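PDB 7C6O: cobalamin biosynthesis protein CobN from Mycobacterium tuberculosis, which serves as the large, catalytic subunit of cobaltochelatase, which inserts cobalt into the corrin ring during cobalamin biosynthesis. Local coordinates for residues V42-T47 against I84-I89; V108-V113 against R126-A131; Q117-E122 against T133-H138. All coordinates share one frame; numbering follows the deposited sequence.

Interaction 1 (V42-T47 against I84-I89)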
loop_
_atom_site.group_PDB
_atom_site.type_symbol
_atom_site.label_atom_id
_atom_site.label_comp_id
_atom_site.label_asym_id
_atom_site.label_seq_id
_atom_site.Cartn_x
_atom_site.Cartn_y
_atom_site.Cartn_z
ATOM N N VAL A 42 -8.127 -37.851 37.151
ATOM C CA VAL A 42 -8.124 -36.513 37.732
ATOM C C VAL A 42 -8.853 -35.586 36.772
ATOM O O VAL A 42 -8.457 -35.447 35.608
ATOM C CB VAL A 42 -6.698 -36.015 38.008
ATOM C CG1 VAL A 42 -6.726 -34.569 38.483
ATOM C CG2 VAL A 42 -6.021 -36.904 39.039
ATOM N N LEU A 43 -9.919 -34.958 37.254
ATOM C CA LEU A 43 -10.665 -33.981 36.474
ATOM C C LEU A 43 -10.074 -32.597 36.718
ATOM O O LEU A 43 -10.020 -32.135 37.862
ATOM C CB LEU A 43 -12.146 -34.014 36.848
ATOM C CG LEU A 43 -13.052 -32.970 36.184
ATOM C CD1 LEU A 43 -13.033 -33.120 34.672
ATOM C CD2 LEU A 43 -14.469 -33.079 36.720
ATOM N N LEU A 44 -9.624 -31.947 35.647
ATOM C CA LEU A 44 -9.071 -30.598 35.705
ATOM C C LEU A 44 -10.070 -29.626 35.094
ATOM O O LEU A 44 -10.373 -29.716 33.899
ATOM C CB LEU A 44 -7.733 -30.523 34.969
ATOM C CG LEU A 44 -7.102 -29.132 34.863
ATOM C CD1 LEU A 44 -6.822 -28.568 36.252
ATOM C CD2 LEU A 44 -5.834 -29.184 34.026
ATOM N N LEU A 45 -10.577 -28.704 35.908
ATOM C CA LEU A 45 -11.496 -27.657 35.464
ATOM C C LEU A 45 -10.766 -26.326 35.601
ATOM O O LEU A 45 -10.608 -25.812 36.710
ATOM C CB LEU A 45 -12.781 -27.669 36.289
ATOM C CG LEU A 45 -13.560 -28.983 36.328
ATOM C CD1 LEU A 45 -14.635 -28.940 37.403
ATOM C CD2 LEU A 45 -14.171 -29.273 34.961
ATOM N N SER A 46 -10.317 -25.769 34.480
ATOM C CA SER A 46 -9.567 -24.521 34.491
ATOM C C SER A 46 -10.087 -23.591 33.408
ATOM O O SER A 46 -10.371 -24.023 32.288
ATOM C CB SER A 46 -8.067 -24.760 34.279
ATOM O OG SER A 46 -7.348 -23.537 34.317
ATOM N N THR A 47 -10.211 -22.312 33.747
ATOM C CA THR A 47 -10.565 -21.313 32.752
ATOM C C THR A 47 -9.391 -20.940 31.860
ATOM O O THR A 47 -9.559 -20.123 30.949
ATOM C CB THR A 47 -11.115 -20.063 33.435
ATOM O OG1 THR A 47 -10.209 -19.641 34.461
ATOM C CG2 THR A 47 -12.475 -20.355 34.051
ATOM N N ILE A 84 -10.283 -37.448 41.672
ATOM C CA ILE A 84 -9.879 -36.168 42.240
ATOM C C ILE A 84 -10.296 -35.085 41.258
ATOM O O ILE A 84 -10.237 -35.286 40.041
ATOM C CB ILE A 84 -8.358 -36.100 42.498
ATOM C CG1 ILE A 84 -7.884 -37.288 43.334
ATOM C CG2 ILE A 84 -7.985 -34.797 43.193
ATOM C CD1 ILE A 84 -6.382 -37.333 43.507
ATOM N N VAL A 85 -10.719 -33.937 41.781
ATOM C CA VAL A 85 -11.085 -32.793 40.958
ATOM C C VAL A 85 -10.189 -31.620 41.327
ATOM O O VAL A 85 -9.928 -31.374 42.510
ATOM C CB VAL A 85 -12.570 -32.411 41.124
ATOM C CG1 VAL A 85 -12.963 -31.359 40.090
ATOM C CG2 VAL A 85 -13.449 -33.640 40.998
ATOM N N VAL A 86 -9.717 -30.903 40.309
ATOM C CA VAL A 86 -8.934 -29.685 40.478
ATOM C C VAL A 86 -9.640 -28.567 39.730
ATOM O O VAL A 86 -9.969 -28.720 38.549
ATOM C CB VAL A 86 -7.496 -29.852 39.960
ATOM C CG1 VAL A 86 -6.724 -28.548 40.109
ATOM C CG2 VAL A 86 -6.802 -30.972 40.698
ATOM N N ILE A 87 -9.865 -27.448 40.414
ATOM C CA ILE A 87 -10.516 -26.278 39.836
ATOM C C ILE A 87 -9.553 -25.101 39.932
ATOM O O ILE A 87 -9.044 -24.803 41.018
ATOM C CB ILE A 87 -11.841 -25.959 40.551
ATOM C CG1 ILE A 87 -12.809 -27.142 40.445
ATOM C CG2 ILE A 87 -12.465 -24.694 39.982
ATOM C CD1 ILE A 87 -14.086 -26.955 41.240
ATOM N N ARG A 88 -9.306 -24.438 38.801
ATOM C CA ARG A 88 -8.461 -23.247 38.758
ATOM C C ARG A 88 -9.212 -22.139 38.034
ATOM O O ARG A 88 -9.497 -22.265 36.838
ATOM C CB ARG A 88 -7.125 -23.535 38.057
ATOM C CG ARG A 88 -6.148 -22.355 38.057
ATOM C CD ARG A 88 -4.723 -22.807 37.732
ATOM N NE ARG A 88 -3.763 -21.709 37.827
ATOM C CZ ARG A 88 -3.267 -21.055 36.779
ATOM N NH1 ARG A 88 -3.633 -21.391 35.548
ATOM N NH2 ARG A 88 -2.401 -20.069 36.962
ATOM N N ILE A 89 -9.536 -21.059 38.751
ATOM C CA ILE A 89 -10.292 -19.947 38.184
ATOM C C ILE A 89 -9.751 -18.619 38.701
ATOM O O ILE A 89 -9.134 -18.540 39.765
ATOM C CB ILE A 89 -11.806 -20.034 38.501
ATOM C CG1 ILE A 89 -12.037 -19.966 40.010
ATOM C CG2 ILE A 89 -12.427 -21.295 37.908
ATOM C CD1 ILE A 89 -13.497 -19.993 40.402
HETATM O O HOH W 1 -7.840 -20.218 35.221
#
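L45 sets the apolar centre of this strand pair: its CD1 rests 4.0 Å from V85 CG1 and also lies against I87 CG1. With CG anti to the carbonyl carbon (chi1 -56°), L45 runs side by side with I87 and still reaches back to V85, where L43 CD2 makes a second contact. Helix 72-79 closes over this face, L75 meeting L45, and L79 meeting both L43 and V85. On the other face L44 CD1 comes to 3.9 Å from V86 CG1, crossing it at a slant, and V42 CG1 meets V86 CG2; H153 and L156 of helix 146-161 lie over V42 and V86.

Between the two faces the backbones run parallel in exact register, V42 beside I84 through S46 beside R88. These are the two inner strands of a four-stranded parallel sheet in the order 2-1-3-4, with helices packed on both faces as in Rossmann-like alpha/beta domains. L45 N donates to V86 O at 2.7 Å, almost straight at 176°, and L43 O takes V86 N at 2.8 Å; L45 O then receives R88 N.

Toward the C-terminal end the pair turns polar. S46 OG sits 3.7 Å from R88 CB, and both side chains turn to D51, which accepts a hydrogen bond from the serine and forms a salt bridge with R88 NH1. T47 N donates a longer bond, 3.2 Å, to R88 O, and the same carbonyl accepts from a water that also hydrogen-bonds T47 OG1 at 2.6 Å.

Interaction 2 (V108-V113 against R126-A131). With NA (sodium ion), chain F.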
loop_
_atom_site.group_PDB
_atom_site.type_symbol
_atom_site.label_atom_id
_atom_site.label_comp_id
_atom_site.label_asym_id
_atom_site.label_seq_id
_atom_site.Cartn_x
_atom_site.Cartn_y
_atom_site.Cartn_z
ATOM N N VAL A 108 -16.321 -35.960 45.963
ATOM C CA VAL A 108 -15.005 -36.240 45.376
ATOM C C VAL A 108 -13.989 -35.252 45.941
ATOM O O VAL A 108 -14.277 -34.043 45.992
ATOM C CB VAL A 108 -15.070 -36.149 43.851
ATOM C CG1 VAL A 108 -13.721 -36.496 43.240
ATOM C CG2 VAL A 108 -16.160 -37.065 43.306
ATOM N N PRO A 109 -12.817 -35.704 46.388
ATOM C CA PRO A 109 -11.801 -34.766 46.887
ATOM C C PRO A 109 -11.531 -33.658 45.879
ATOM O O PRO A 109 -11.260 -33.913 44.703
ATOM C CB PRO A 109 -10.572 -35.657 47.096
ATOM C CG PRO A 109 -11.146 -37.019 47.348
ATOM C CD PRO A 109 -12.369 -37.105 46.477
ATOM N N ALA A 110 -11.624 -32.416 46.346
ATOM C CA ALA A 110 -11.592 -31.247 45.480
ATOM C C ALA A 110 -10.423 -30.346 45.854
ATOM O O ALA A 110 -10.259 -29.984 47.024
ATOM C CB ALA A 110 -12.907 -30.467 45.564
ATOM N N VAL A 111 -9.625 -29.986 44.855
ATOM C CA VAL A 111 -8.495 -29.076 45.011
ATOM C C VAL A 111 -8.864 -27.772 44.317
ATOM O O VAL A 111 -9.067 -27.750 43.097
ATOM C CB VAL A 111 -7.207 -29.672 44.421
ATOM C CG1 VAL A 111 -5.996 -28.850 44.832
ATOM C CG2 VAL A 111 -7.050 -31.129 44.848
ATOM N N LEU A 112 -8.956 -26.689 45.085
ATOM C CA LEU A 112 -9.369 -25.387 44.569
ATOM C C LEU A 112 -8.182 -24.436 44.610
ATOM O O LEU A 112 -7.633 -24.175 45.684
ATOM C CB LEU A 112 -10.528 -24.815 45.386
ATOM C CG LEU A 112 -11.712 -25.735 45.681
ATOM C CD1 LEU A 112 -12.711 -25.023 46.589
ATOM C CD2 LEU A 112 -12.381 -26.201 44.401
ATOM N N VAL A 113 -7.792 -23.916 43.445
ATOM C CA VAL A 113 -6.666 -22.997 43.355
ATOM C C VAL A 113 -7.059 -21.802 42.496
ATOM O O VAL A 113 -8.000 -21.850 41.699
ATOM C CB VAL A 113 -5.397 -23.675 42.791
ATOM C CG1 VAL A 113 -4.984 -24.857 43.668
ATOM C CG2 VAL A 113 -5.626 -24.115 41.358
ATOM N N ARG A 126 -11.504 -23.904 51.462
ATOM C CA ARG A 126 -12.705 -24.594 50.996
ATOM C C ARG A 126 -12.401 -25.921 50.310
ATOM O O ARG A 126 -13.305 -26.757 50.186
ATOM C CB ARG A 126 -13.497 -23.704 50.038
ATOM C CG ARG A 126 -14.271 -22.592 50.719
ATOM C CD ARG A 126 -15.067 -21.791 49.704
ATOM N NE ARG A 126 -15.781 -20.685 50.332
ATOM C CZ ARG A 126 -16.994 -20.789 50.862
ATOM N NH1 ARG A 126 -17.632 -21.952 50.836
ATOM N NH2 ARG A 126 -17.570 -19.733 51.417
ATOM N N SER A 127 -11.165 -26.128 49.858
ATOM C CA SER A 127 -10.780 -27.415 49.295
ATOM C C SER A 127 -11.040 -28.531 50.299
ATOM O O SER A 127 -10.868 -28.356 51.508
ATOM C CB SER A 127 -9.301 -27.403 48.904
ATOM O OG SER A 127 -9.001 -26.334 48.025
ATOM N N THR A 128 -11.465 -29.690 49.795
ATOM C CA THR A 128 -11.710 -30.843 50.650
ATOM C C THR A 128 -10.487 -31.751 50.768
ATOM O O THR A 128 -10.622 -32.917 51.157
ATOM C CB THR A 128 -12.929 -31.625 50.150
ATOM O OG1 THR A 128 -12.789 -31.916 48.756
ATOM C CG2 THR A 128 -14.200 -30.807 50.356
ATOM N N VAL A 129 -9.302 -31.240 50.430
ATOM C CA VAL A 129 -8.032 -31.889 50.743
ATOM C C VAL A 129 -7.347 -31.051 51.816
ATOM O O VAL A 129 -7.865 -30.003 52.217
ATOM C CB VAL A 129 -7.144 -32.030 49.494
ATOM C CG1 VAL A 129 -7.798 -32.946 48.472
ATOM C CG2 VAL A 129 -6.864 -30.655 48.885
ATOM N N ALA A 130 -6.188 -31.499 52.290
ATOM C CA ALA A 130 -5.414 -30.693 53.225
ATOM C C ALA A 130 -4.970 -29.394 52.561
ATOM O O ALA A 130 -4.785 -29.324 51.343
ATOM C CB ALA A 130 -4.194 -31.468 53.725
ATOM N N ALA A 131 -4.799 -28.352 53.379
ATOM C CA ALA A 131 -4.419 -27.048 52.840
ATOM C C ALA A 131 -3.102 -27.125 52.078
ATOM O O ALA A 131 -2.966 -26.535 51.000
ATOM C CB ALA A 131 -4.330 -26.017 53.966
HETATM NA NA NA F . -10.694 -27.584 53.680
HETATM O O HOH W 2 -15.654 -32.792 47.802
HETATM O O HOH W 3 -8.255 -27.202 53.038
HETATM O O HOH W 4 -9.909 -29.836 54.228
HETATM O O HOH W 5 -13.102 -27.986 54.011
HETATM O O HOH W 6 -10.303 -26.941 56.021
#
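The sodium-binding loop after helix 121-126 closes on the edge strand 110-114, with S127 and T128 doing most of the gripping. S127 O binds the sodium ion at 2.3 Å, four waters and D125 O complete six ligands, and two of those waters donate to V129 O, which stands in the second shell. While its carbonyl serves the metal, S127 turns its hydroxyl to the strand: OG accepts L112 N at 3.0 Å and also bonds L123 O, so it ties strand, loop and helix together. T128 grips A110 at two points. Its OG1, held between backbone N and carbonyl carbon (chi1 52°), takes A110 N at 2.7 Å, and its own N returns a weak bond to A110 O. A water spans T128 OG1 and V108 O. Beyond these bonds V129 supplies the apolar contact, CG1 against P109 CB at 4.1 Å and CG2 against V111 CG2, while L112 CD1 lies 3.8 Å from R126 CB. The loop thus occupies backbone groups of strand 110-114 that face away from strand 84-89, with L112 packed on L123 of helix 121-126, V111 on A137 of helix 131-143, and V129 on V160 of helix 146-161.

Interaction 3 (Q117-E122 against T133-H138)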
loop_
_atom_site.group_PDB
_atom_site.type_symbol
_atom_site.label_atom_id
_atom_site.label_comp_id
_atom_site.label_asym_id
_atom_site.label_seq_id
_atom_site.Cartn_x
_atom_site.Cartn_y
_atom_site.Cartn_z
ATOM N N GLN A 117 -1.469 -15.092 40.722
ATOM C CA GLN A 117 -0.156 -15.564 41.157
ATOM C C GLN A 117 -0.153 -15.915 42.640
ATOM O O GLN A 117 0.381 -16.956 43.038
ATOM C CB GLN A 117 0.909 -14.510 40.851
ATOM C CG GLN A 117 1.087 -14.223 39.369
ATOM C CD GLN A 117 2.282 -13.333 39.095
ATOM O OE1 GLN A 117 3.130 -13.130 39.964
ATOM N NE2 GLN A 117 2.354 -12.794 37.884
ATOM N N ALA A 118 -0.727 -15.054 43.477
ATOM C CA ALA A 118 -0.849 -15.347 44.898
ATOM C C ALA A 118 -2.031 -16.278 45.131
ATOM O O ALA A 118 -3.116 -16.065 44.580
ATOM C CB ALA A 118 -1.020 -14.058 45.703
ATOM N N ALA A 119 -1.819 -17.311 45.942
ATOM C CA ALA A 119 -2.878 -18.270 46.218
ATOM C C ALA A 119 -4.025 -17.598 46.965
ATOM O O ALA A 119 -3.836 -16.625 47.695
ATOM C CB ALA A 119 -2.340 -19.449 47.028
ATOM N N ASP A 120 -5.226 -18.131 46.767
ATOM C CA ASP A 120 -6.430 -17.610 47.403
ATOM C C ASP A 120 -6.684 -18.403 48.679
ATOM O O ASP A 120 -6.948 -19.609 48.622
ATOM C CB ASP A 120 -7.613 -17.706 46.440
ATOM C CG ASP A 120 -8.863 -17.015 46.961
ATOM O OD1 ASP A 120 -9.265 -17.262 48.114
ATOM O OD2 ASP A 120 -9.454 -16.222 46.202
ATOM N N ALA A 121 -6.601 -17.726 49.829
ATOM C CA ALA A 121 -6.735 -18.426 51.103
ATOM C C ALA A 121 -8.109 -19.067 51.262
ATOM O O ALA A 121 -8.227 -20.129 51.885
ATOM C CB ALA A 121 -6.456 -17.469 52.265
ATOM N N GLU A 122 -9.156 -18.446 50.712
ATOM C CA GLU A 122 -10.488 -19.038 50.819
ATOM C C GLU A 122 -10.600 -20.306 49.981
ATOM O O GLU A 122 -11.198 -21.295 50.422
ATOM C CB GLU A 122 -11.561 -18.035 50.398
ATOM C CG GLU A 122 -12.970 -18.594 50.532
ATOM C CD GLU A 122 -14.041 -17.637 50.048
ATOM O OE1 GLU A 122 -15.234 -17.934 50.255
ATOM O OE2 GLU A 122 -13.691 -16.593 49.460
ATOM N N THR A 133 -1.924 -29.555 50.414
ATOM C CA THR A 133 -2.140 -30.178 49.113
ATOM C C THR A 133 -2.602 -29.148 48.091
ATOM O O THR A 133 -2.088 -29.100 46.967
ATOM C CB THR A 133 -3.160 -31.309 49.240
ATOM O OG1 THR A 133 -2.729 -32.222 50.257
ATOM C CG2 THR A 133 -3.299 -32.052 47.916
ATOM N N ALA A 134 -3.562 -28.304 48.476
ATOM C CA ALA A 134 -4.042 -27.258 47.578
ATOM C C ALA A 134 -2.949 -26.241 47.275
ATOM O O ALA A 134 -2.823 -25.779 46.135
ATOM C CB ALA A 134 -5.264 -26.569 48.187
ATOM N N LEU A 135 -2.148 -25.883 48.281
ATOM C CA LEU A 135 -1.101 -24.887 48.074
ATOM C C LEU A 135 -0.021 -25.403 47.127
ATOM O O LEU A 135 0.472 -24.655 46.277
ATOM C CB LEU A 135 -0.498 -24.475 49.418
ATOM C CG LEU A 135 -1.423 -23.682 50.348
ATOM C CD1 LEU A 135 -0.913 -23.704 51.782
ATOM C CD2 LEU A 135 -1.583 -22.246 49.858
ATOM N N GLN A 136 0.358 -26.677 47.250
ATOM C CA GLN A 136 1.352 -27.226 46.330
ATOM C C GLN A 136 0.780 -27.361 44.923
ATOM O O GLN A 136 1.475 -27.088 43.937
ATOM C CB GLN A 136 1.865 -28.573 46.842
ATOM C CG GLN A 136 3.083 -29.123 46.085
ATOM C CD GLN A 136 4.396 -28.466 46.502
ATOM O OE1 GLN A 136 4.420 -27.320 46.946
ATOM N NE2 GLN A 136 5.494 -29.201 46.364
ATOM N N ALA A 137 -0.484 -27.778 44.807
ATOM C CA ALA A 137 -1.131 -27.811 43.499
ATOM C C ALA A 137 -1.150 -26.426 42.863
ATOM O O ALA A 137 -0.949 -26.289 41.650
ATOM C CB ALA A 137 -2.552 -28.360 43.624
ATOM N N HIS A 138 -1.388 -25.389 43.669
ATOM C CA HIS A 138 -1.358 -24.025 43.153
ATOM C C HIS A 138 -0.023 -23.723 42.483
ATOM O O HIS A 138 0.020 -23.103 41.414
ATOM C CB HIS A 138 -1.625 -23.030 44.282
ATOM C CG HIS A 138 -1.482 -21.600 43.867
ATOM N ND1 HIS A 138 -2.541 -20.854 43.394
ATOM C CD2 HIS A 138 -0.403 -20.782 43.840
ATOM C CE1 HIS A 138 -2.121 -19.636 43.100
ATOM N NE2 HIS A 138 -0.826 -19.567 43.359
#
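After Q117 the chain runs extended through A118-D120 beside helix 131-143, coming nearest where the CA atoms of A119 and H138 stand 6.7 Å apart, before it turns into helix 121-126. One side chain, H138, carries most of the contact, and it uses both an edge and a face.

At the edge, the ring donates from NE2 to Q117 O at 2.9 Å. The bond is nearly straight at the hydrogen, and the oxygen lies close to the ring plane. Seen from the acceptor it is less regular: the donor stands 52° out of the carbonyl plane, above it rather than on a lone pair. A carbonyl can only accept, so NE2 must carry a proton, and the bond probably helps to hold the ring's rotation.

Over one face lies A119. Its CB is 3.8 Å from the ring centroid and only 2° off the normal, a CH-pi contact placed almost exactly over the centre, while A119 CA comes to 3.5 Å from H138 CE1. The imidazole is brought beneath the strip because CG is anti to the backbone N of H138 (chi1 174°). One helical turn earlier L135 extends the same surface, with CD2 at 4.1 Å from A119 CB, so the small methyl of A119 is touched by both side chains. V113 of the edge strand also packs against H138.

Just past A119, D120 caps the start of helix 121-126. Its OD1 accepts a weak bond from E122 N at 2.9 Å and a hydrogen bond from L123 N, and E122 OE1 pairs with R126 NE further along that helix. An aspartate whose carboxylate takes up amides of the first helical turn is the classic N-cap, here placed where the loop leaving a parallel strand enters the next helix of an alpha/beta domain.

Interactions 1 and 2 share one sheet: strand 84-89 pairs with strand 42-46 on one side and strand 110-114 on the other, where V85 O meets V111 N at 2.7 Å and I87 N meets V111 O at 2.8 Å. The helix of interaction 3 packs on that edge strand, with V113 CG1 3.4 Å from A134 O and V111 CG1 3.7 Å from A137 CB. Interactions 2 and 3 interlock along the chain, their segments alternating around helix 121-126. The sodium belongs to interaction 2; it lies about 13 Å from the side chain of I87 in interaction 1 and about 11 Å from that of L135 in interaction 3.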